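Local coordinates for protein galactose mutarotase related enzyme (Lactobacillus acidophilus, PDB 3DCD) that probably binds carbohydrate and may act as an isomerase related to the aldose 1-epimerases, although its actual function has not been established, at residues T62-T67 with D267-Y272; M136-G141 with G273-K278. One frame throughout, in Å; residues are numbered along the deposited sequence.

Contact 1: T62-T67 with D267-Y272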
ATOM      1  N   THR A  62      16.955   8.906  14.844  1.00 17.12           N
ATOM      2  CA  THR A  62      17.232   9.048  16.269  1.00 17.05           C
ATOM      3  C   THR A  62      15.926   9.314  16.994  1.00 17.44           C
ATOM      4  O   THR A  62      14.992   9.904  16.440  1.00 15.96           O
ATOM      5  CB  THR A  62      18.275  10.156  16.598  1.00 17.71           C
ATOM      6  OG1 THR A  62      17.785  11.442  16.179  1.00 18.57           O
ATOM      7  CG2 THR A  62      19.614   9.856  15.924  1.00 16.50           C
ATOM      8  N   TYR A  63      15.856   8.842  18.230  1.00 17.39           N
ATOM      9  CA  TYR A  63      14.728   9.158  19.077  1.00 18.25           C
ATOM     10  C   TYR A  63      15.265   9.331  20.466  1.00 18.52           C
ATOM     11  O   TYR A  63      15.976   8.455  20.967  1.00 18.18           O
ATOM     12  CB  TYR A  63      13.672   8.055  19.027  1.00 19.12           C
ATOM     13  CG  TYR A  63      12.490   8.318  19.936  1.00 18.75           C
ATOM     14  CD1 TYR A  63      11.582   9.347  19.657  1.00 19.38           C
ATOM     15  CD2 TYR A  63      12.289   7.545  21.075  1.00 19.94           C
ATOM     16  CE1 TYR A  63      10.501   9.588  20.482  1.00 20.45           C
ATOM     17  CE2 TYR A  63      11.207   7.771  21.914  1.00 20.96           C
ATOM     18  CZ  TYR A  63      10.318   8.794  21.612  1.00 20.80           C
ATOM     19  OH  TYR A  63       9.250   9.015  22.446  1.00 22.32           O
ATOM     20  N   LYS A  64      14.974  10.488  21.064  1.00 18.80           N
ATOM     21  CA  LYS A  64      15.510  10.843  22.382  1.00 18.93           C
ATOM     22  C   LYS A  64      17.028  10.721  22.438  1.00 18.10           C
ATOM     23  O   LYS A  64      17.574  10.353  23.464  1.00 17.43           O
ATOM     24  CB  LYS A  64      14.884   9.987  23.506  1.00 19.50           C
ATOM     25  CG  LYS A  64      13.366  10.080  23.637  1.00 21.22           C
ATOM     26  CD  LYS A  64      12.896  11.493  23.901  1.00 24.29           C
ATOM     27  CE  LYS A  64      11.393  11.531  24.132  1.00 25.08           C
ATOM     28  NZ  LYS A  64      10.866  12.907  23.929  1.00 26.71           N
ATOM     29  N   GLY A  65      17.702  11.000  21.324  1.00 17.68           N
ATOM     30  CA  GLY A  65      19.166  10.977  21.280  1.00 17.29           C
ATOM     31  C   GLY A  65      19.779   9.626  20.985  1.00 17.15           C
ATOM     32  O   GLY A  65      21.005   9.495  20.877  1.00 17.76           O
ATOM     33  N   LYS A  66      18.946   8.599  20.871  1.00 16.78           N
ATOM     34  CA  LYS A  66      19.456   7.248  20.631  1.00 16.42           C
ATOM     35  C   LYS A  66      19.224   6.896  19.175  1.00 16.99           C
ATOM     36  O   LYS A  66      18.189   7.251  18.611  1.00 16.72           O
ATOM     37  CB  LYS A  66      18.770   6.237  21.563  1.00 16.53           C
ATOM     38  CG  LYS A  66      19.272   4.781  21.420  1.00 16.22           C
ATOM     39  CD  LYS A  66      18.666   3.877  22.480  1.00 15.17           C
ATOM     40  CE  LYS A  66      18.774   2.408  22.075  1.00 14.10           C
ATOM     41  NZ  LYS A  66      18.299   1.478  23.164  1.00 11.82           N
ATOM     42  N   THR A  67      20.195   6.213  18.565  1.00 17.01           N
ATOM     43  CA  THR A  67      20.087   5.851  17.148  1.00 17.03           C
ATOM     44  C   THR A  67      19.505   4.451  16.957  1.00 17.00           C
ATOM     45  O   THR A  67      19.937   3.493  17.593  1.00 16.54           O
ATOM     46  CB  THR A  67      21.442   5.971  16.401  1.00 17.43           C
ATOM     47  OG1 THR A  67      21.999   7.270  16.628  1.00 17.56           O
ATOM     48  CG2 THR A  67      21.267   5.749  14.889  1.00 17.11           C
ATOM     49  N   ASP A 267      15.701  13.059  13.244  1.00 19.43           N
ATOM     50  CA  ASP A 267      14.979  12.966  14.508  1.00 19.40           C
ATOM     51  C   ASP A 267      13.535  12.517  14.259  1.00 18.65           C
ATOM     52  O   ASP A 267      12.769  13.216  13.600  1.00 17.74           O
ATOM     53  CB  ASP A 267      14.978  14.318  15.216  1.00 19.62           C
ATOM     54  CG  ASP A 267      14.382  14.252  16.612  1.00 20.68           C
ATOM     55  OD1 ASP A 267      13.654  13.290  16.944  1.00 19.74           O
ATOM     56  OD2 ASP A 267      14.649  15.188  17.388  1.00 22.61           O
ATOM     57  N   LEU A 268      13.167  11.350  14.789  1.00 18.31           N
ATOM     58  CA  LEU A 268      11.801  10.833  14.592  1.00 17.91           C
ATOM     59  C   LEU A 268      10.719  11.851  14.980  1.00 17.99           C
ATOM     60  O   LEU A 268       9.648  11.915  14.363  1.00 17.48           O
ATOM     61  CB  LEU A 268      11.609   9.537  15.387  1.00 17.56           C
ATOM     62  CG  LEU A 268      10.300   8.756  15.260  1.00 18.25           C
ATOM     63  CD1 LEU A 268      10.142   8.203  13.855  1.00 18.42           C
ATOM     64  CD2 LEU A 268      10.332   7.629  16.278  1.00 17.89           C
ATOM     65  N   GLU A 269      10.990  12.631  16.022  1.00 18.23           N
ATOM     66  CA  GLU A 269      10.038  13.637  16.465  1.00 19.23           C
ATOM     67  C   GLU A 269       9.894  14.787  15.479  1.00 19.07           C
ATOM     68  O   GLU A 269       8.939  15.546  15.576  1.00 19.62           O
ATOM     69  CB  GLU A 269      10.428  14.185  17.834  1.00 19.73           C
ATOM     70  CG  GLU A 269      10.272  13.177  18.955  1.00 21.66           C
ATOM     71  CD  GLU A 269      10.550  13.786  20.311  1.00 24.19           C
ATOM     72  OE1 GLU A 269      11.728  13.834  20.727  1.00 23.58           O
ATOM     73  OE2 GLU A 269       9.573  14.212  20.958  1.00 26.05           O
ATOM     74  N   HIS A 270      10.839  14.938  14.550  1.00 19.05           N
ATOM     75  CA  HIS A 270      10.733  15.991  13.521  1.00 19.38           C
ATOM     76  C   HIS A 270      10.371  15.452  12.139  1.00 19.26           C
ATOM     77  O   HIS A 270      10.238  16.238  11.178  1.00 19.38           O
ATOM     78  CB  HIS A 270      12.038  16.768  13.385  1.00 19.81           C
ATOM     79  CG  HIS A 270      12.514  17.405  14.651  1.00 21.29           C
ATOM     80  ND1 HIS A 270      13.838  17.731  14.858  1.00 21.71           N
ATOM     81  CD2 HIS A 270      11.851  17.773  15.774  1.00 23.11           C
ATOM     82  CE1 HIS A 270      13.968  18.277  16.055  1.00 23.15           C
ATOM     83  NE2 HIS A 270      12.777  18.311  16.630  1.00 22.86           N
ATOM     84  N   LYS A 271      10.226  14.130  12.017  1.00 18.40           N
ATOM     85  CA  LYS A 271      10.054  13.505  10.693  1.00 17.63           C
ATOM     86  C   LYS A 271       8.716  13.869  10.040  1.00 18.11           C
ATOM     87  O   LYS A 271       7.660  13.514  10.536  1.00 17.87           O
ATOM     88  CB  LYS A 271      10.234  11.985  10.776  1.00 18.23           C
ATOM     89  CG  LYS A 271      10.105  11.238   9.432  1.00 16.30           C
ATOM     90  CD  LYS A 271      10.335   9.743   9.641  1.00 16.36           C
ATOM     91  CE  LYS A 271       9.771   8.931   8.458  1.00 15.37           C
ATOM     92  NZ  LYS A 271      10.376   9.343   7.138  1.00 14.37           N
ATOM     93  N   TYR A 272       8.793  14.584   8.924  1.00 18.30           N
ATOM     94  CA  TYR A 272       7.622  14.985   8.148  1.00 18.74           C
ATOM     95  C   TYR A 272       6.658  13.847   7.821  1.00 17.94           C
ATOM     96  O   TYR A 272       7.083  12.742   7.415  1.00 17.24           O
ATOM     97  CB  TYR A 272       8.071  15.654   6.849  1.00 19.95           C
ATOM     98  CG  TYR A 272       6.917  15.964   5.939  1.00 21.83           C
ATOM     99  CD1 TYR A 272       6.098  17.074   6.167  1.00 24.06           C
ATOM    100  CD2 TYR A 272       6.620  15.134   4.863  1.00 24.02           C
ATOM    101  CE1 TYR A 272       5.015  17.343   5.335  1.00 23.90           C
ATOM    102  CE2 TYR A 272       5.543  15.404   4.026  1.00 24.17           C
ATOM    103  CZ  TYR A 272       4.750  16.501   4.279  1.00 23.43           C
ATOM    104  OH  TYR A 272       3.679  16.753   3.438  1.00 26.27           O
TER
HETATM  105  O   HOH W   1      13.792  12.532  19.648  1.00 17.88           O
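T62 and D267 meet through their backbones in a single beta bridge, and L268 N gives T62 O a nearly straight hydrogen bond of 2.9 Å (N-H...O angle 175°). The motif is a beta hairpin, its type I' turn running from Y63 to K66, set against a loop that makes an Asx turn at D267. In that turn D267 OD1 accepts from E269 N at 2.9 Å, met from above the carboxylate plane. Y63 and L268 supply the apolar part: Y63 CD1 lies 4.0 Å from L268 CD2, and F107 meets the same aromatic ring. E269 CG sits at the edge of the ring, 3.9 Å from Y63 CE1. With CG anti to its own carbonyl carbon (chi1 -69°) and the chain extended beyond, E269 carries its carboxylate out to K64, whose NZ makes a long, weak salt bridge to E269 OE1 at 3.4 Å. Lysine and glutamate suit this surface position, both long enough to reach toward each other from turn and loop. Replacing E269 by alanine is likely to leave the K64 ammonium without this carboxylate and the bridging water without one acceptor. That water accepts from K64 N and donates to D267 OD1 (2.8 Å) and E269 OE1 (2.7 Å).

Contact 2: M136-G141 with G273-K278; sequences MIFGVG and GMNHLK
F138, L277 and M136 form the apolar centre, on one face of an antiparallel strand pair in a beta-sandwich, consistent with the galactose mutarotase family. L277 CB comes to the F138 ring's edge at F138 CE1, while N275 CB lies over one face, 3.9 Å from the ring centroid, a CH-pi contact. F138 CG stands between its backbone N and carbonyl carbon (chi1 72°), which brings the flat ring across toward the partner strand. Selenomethionine M136 lies alongside L277, the two side chains pointing the same way, with M136 CE against L277 CD2. Between the two faces the backbones pair: M136 and L277 exchange hydrogen bonds (M136 N to L277 O 2.9 Å), as do F138 and N275 (N275 N to F138 O 2.8 Å). On the other face I137 CG2 meets M274 CB at 3.5 Å. A side chain at G139 would probably crowd selenomethionine M274, whose selenium, in the sulfur position, is 3.5 Å from G139 N. At the exposed polar rim, I137 CG2 lies over the H276 imidazole, 4.2 Å from its centroid. Outside the pair, Y105 OH bonds I137 O and G139 pairs with P51. F283 of strand 282-292 and V128 of strand 121-130 pack on F138, setting the pair against the nine-stranded sheet.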
HETATM    1  N   MSE A 136       3.430   7.797  20.523  1.00 22.16           N
HETATM    2  CA  MSE A 136       4.007   6.937  19.499  1.00 22.72           C
HETATM    3  C   MSE A 136       4.041   7.668  18.156  1.00 20.23           C
HETATM    4  O   MSE A 136       3.105   8.375  17.812  1.00 19.50           O
HETATM    5  CB  MSE A 136       3.176   5.664  19.390  1.00 22.15           C
HETATM    6  CG  MSE A 136       3.644   4.703  18.335  1.00 24.47           C
HETATM    7 SE   MSE A 136       2.688   3.038  18.598  1.00 30.35          SE
HETATM    8  CE  MSE A 136       1.033   3.576  17.776  1.00 33.28           C
ATOM      9  N   ILE A 137       5.126   7.482  17.404  1.00 19.17           N
ATOM     10  CA  ILE A 137       5.316   8.139  16.102  1.00 18.22           C
ATOM     11  C   ILE A 137       5.483   7.040  15.045  1.00 17.82           C
ATOM     12  O   ILE A 137       6.422   6.259  15.136  1.00 16.05           O
ATOM     13  CB  ILE A 137       6.526   9.127  16.135  1.00 17.89           C
ATOM     14  CG1 ILE A 137       6.298  10.163  17.250  1.00 18.15           C
ATOM     15  CG2 ILE A 137       6.644   9.868  14.798  1.00 17.48           C
ATOM     16  CD1 ILE A 137       7.531  10.923  17.751  1.00 19.11           C
ATOM     17  N   PHE A 138       4.538   6.966  14.100  1.00 16.88           N
ATOM     18  CA  PHE A 138       4.507   5.919  13.070  1.00 17.17           C
ATOM     19  C   PHE A 138       3.912   6.366  11.735  1.00 17.52           C
ATOM     20  O   PHE A 138       3.090   7.317  11.660  1.00 17.60           O
ATOM     21  CB  PHE A 138       3.716   4.690  13.549  1.00 17.71           C
ATOM     22  CG  PHE A 138       2.242   4.924  13.603  1.00 17.52           C
ATOM     23  CD1 PHE A 138       1.672   5.581  14.697  1.00 17.28           C
ATOM     24  CD2 PHE A 138       1.420   4.530  12.549  1.00 18.52           C
ATOM     25  CE1 PHE A 138       0.305   5.833  14.731  1.00 17.17           C
ATOM     26  CE2 PHE A 138       0.067   4.782  12.578  1.00 18.39           C
ATOM     27  CZ  PHE A 138      -0.497   5.432  13.665  1.00 17.56           C
ATOM     28  N   GLY A 139       4.323   5.658  10.679  1.00 16.93           N
ATOM     29  CA  GLY A 139       3.684   5.731   9.376  1.00 16.04           C
ATOM     30  C   GLY A 139       3.083   4.359   9.081  1.00 15.86           C
ATOM     31  O   GLY A 139       3.563   3.350   9.585  1.00 15.86           O
ATOM     32  N   VAL A 140       2.008   4.335   8.307  1.00 15.16           N
ATOM     33  CA  VAL A 140       1.369   3.082   7.869  1.00 16.06           C
ATOM     34  C   VAL A 140       0.859   3.268   6.431  1.00 15.85           C
ATOM     35  O   VAL A 140       0.499   4.376   6.040  1.00 15.71           O
ATOM     36  CB  VAL A 140       0.255   2.597   8.858  1.00 15.57           C
ATOM     37  CG1 VAL A 140      -0.936   3.571   8.914  1.00 17.08           C
ATOM     38  CG2 VAL A 140      -0.192   1.172   8.514  1.00 16.55           C
ATOM     39  N   GLY A 141       0.869   2.196   5.638  1.00 15.53           N
ATOM     40  CA  GLY A 141       0.481   2.278   4.241  1.00 15.77           C
ATOM     41  C   GLY A 141       0.219   0.899   3.654  1.00 15.98           C
ATOM     42  O   GLY A 141       0.668  -0.114   4.189  1.00 16.35           O
ATOM     43  N   GLY A 273       5.362  14.125   7.999  1.00 17.46           N
ATOM     44  CA  GLY A 273       4.273  13.226   7.564  1.00 17.40           C
ATOM     45  C   GLY A 273       4.012  12.002   8.447  1.00 17.77           C
ATOM     46  O   GLY A 273       3.300  11.072   8.040  1.00 17.94           O
HETATM   47  N   MSE A 274       4.594  11.980   9.646  1.00 18.02           N
HETATM   48  CA  MSE A 274       4.373  10.862  10.572  1.00 18.53           C
HETATM   49  C   MSE A 274       3.113  11.112  11.362  1.00 18.66           C
HETATM   50  O   MSE A 274       2.727  12.275  11.567  1.00 19.41           O
HETATM   51  CB  MSE A 274       5.555  10.666  11.530  1.00 18.55           C
HETATM   52  CG  MSE A 274       6.810  10.126  10.873  1.00 20.11           C
HETATM   53 SE   MSE A 274       6.534   8.282  10.229  1.00 26.78          SE
HETATM   54  CE  MSE A 274       7.413   7.348  11.697  1.00 18.61           C
ATOM     55  N   ASN A 275       2.458  10.033  11.770  1.00 17.73           N
ATOM     56  CA  ASN A 275       1.343  10.102  12.724  1.00 18.32           C
ATOM     57  C   ASN A 275       1.832  10.138  14.179  1.00 18.25           C
ATOM     58  O   ASN A 275       2.744   9.399  14.549  1.00 18.04           O
ATOM     59  CB  ASN A 275       0.371   8.922  12.527  1.00 18.19           C
ATOM     60  CG  ASN A 275      -0.044   8.745  11.084  1.00 19.87           C
ATOM     61  OD1 ASN A 275       0.431   7.831  10.396  1.00 20.57           O
ATOM     62  ND2 ASN A 275      -0.910   9.627  10.600  1.00 16.85           N
ATOM     63  N   HIS A 276       1.218  10.993  14.998  1.00 18.29           N
ATOM     64  CA  HIS A 276       1.527  11.076  16.432  1.00 19.30           C
ATOM     65  C   HIS A 276       0.332  10.614  17.254  1.00 19.54           C
ATOM     66  O   HIS A 276      -0.754  11.200  17.159  1.00 19.95           O
ATOM     67  CB  HIS A 276       1.919  12.498  16.810  1.00 20.20           C
ATOM     68  CG  HIS A 276       3.231  12.923  16.225  1.00 21.51           C
ATOM     69  ND1 HIS A 276       3.399  13.168  14.879  1.00 25.98           N
ATOM     70  CD2 HIS A 276       4.439  13.129  16.799  1.00 23.25           C
ATOM     71  CE1 HIS A 276       4.657  13.500  14.649  1.00 24.34           C
ATOM     72  NE2 HIS A 276       5.307  13.485  15.796  1.00 24.39           N
ATOM     73  N   LEU A 277       0.523   9.542  18.015  1.00 19.24           N
ATOM     74  CA  LEU A 277      -0.570   8.868  18.703  1.00 19.56           C
ATOM     75  C   LEU A 277      -0.335   8.824  20.208  1.00 19.86           C
ATOM     76  O   LEU A 277       0.595   8.167  20.693  1.00 19.14           O
ATOM     77  CB  LEU A 277      -0.771   7.445  18.133  1.00 19.71           C
ATOM     78  CG  LEU A 277      -1.961   6.625  18.648  1.00 20.25           C
ATOM     79  CD1 LEU A 277      -3.283   7.295  18.280  1.00 20.88           C
ATOM     80  CD2 LEU A 277      -1.935   5.183  18.120  1.00 19.85           C
ATOM     81  N   LYS A 278      -1.198   9.515  20.950  1.00 20.60           N
ATOM     82  CA  LYS A 278      -1.043   9.593  22.405  1.00 20.97           C
ATOM     83  C   LYS A 278      -1.232   8.229  23.108  1.00 20.95           C
ATOM     84  O   LYS A 278      -1.912   7.333  22.574  1.00 21.26           O
ATOM     85  CB  LYS A 278      -1.989  10.653  22.984  1.00 21.63           C
ATOM     86  CG  LYS A 278      -1.733  12.056  22.456  1.00 24.02           C
ATOM     87  CD  LYS A 278      -2.391  13.105  23.331  1.00 26.18           C
ATOM     88  CE  LYS A 278      -2.176  14.504  22.761  1.00 27.92           C
ATOM     89  NZ  LYS A 278      -2.813  15.535  23.623  1.00 29.50           N
TER

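Overall arrangement
From the N terminus the chain first lays down the tip of the hairpin, 62-67, then strand segment 136-141, and only much later the continuous run 267-278, whose first half returns to the hairpin and whose second half returns to the strand. Contact 1 thus closes a loop of 199 residues and contact 2 one of 131, and the two cross rather than nest. Their centres lie 13 Å apart, contact 1 at the surface and contact 2 buried. They touch directly: L268 CD1 is 3.6 Å from M274 CE, and E269 CG packs on I137 CD1. Together they tie the peripheral hairpin to strand 136-147 of the six-stranded sheet, through the loop leading into strand 275-277.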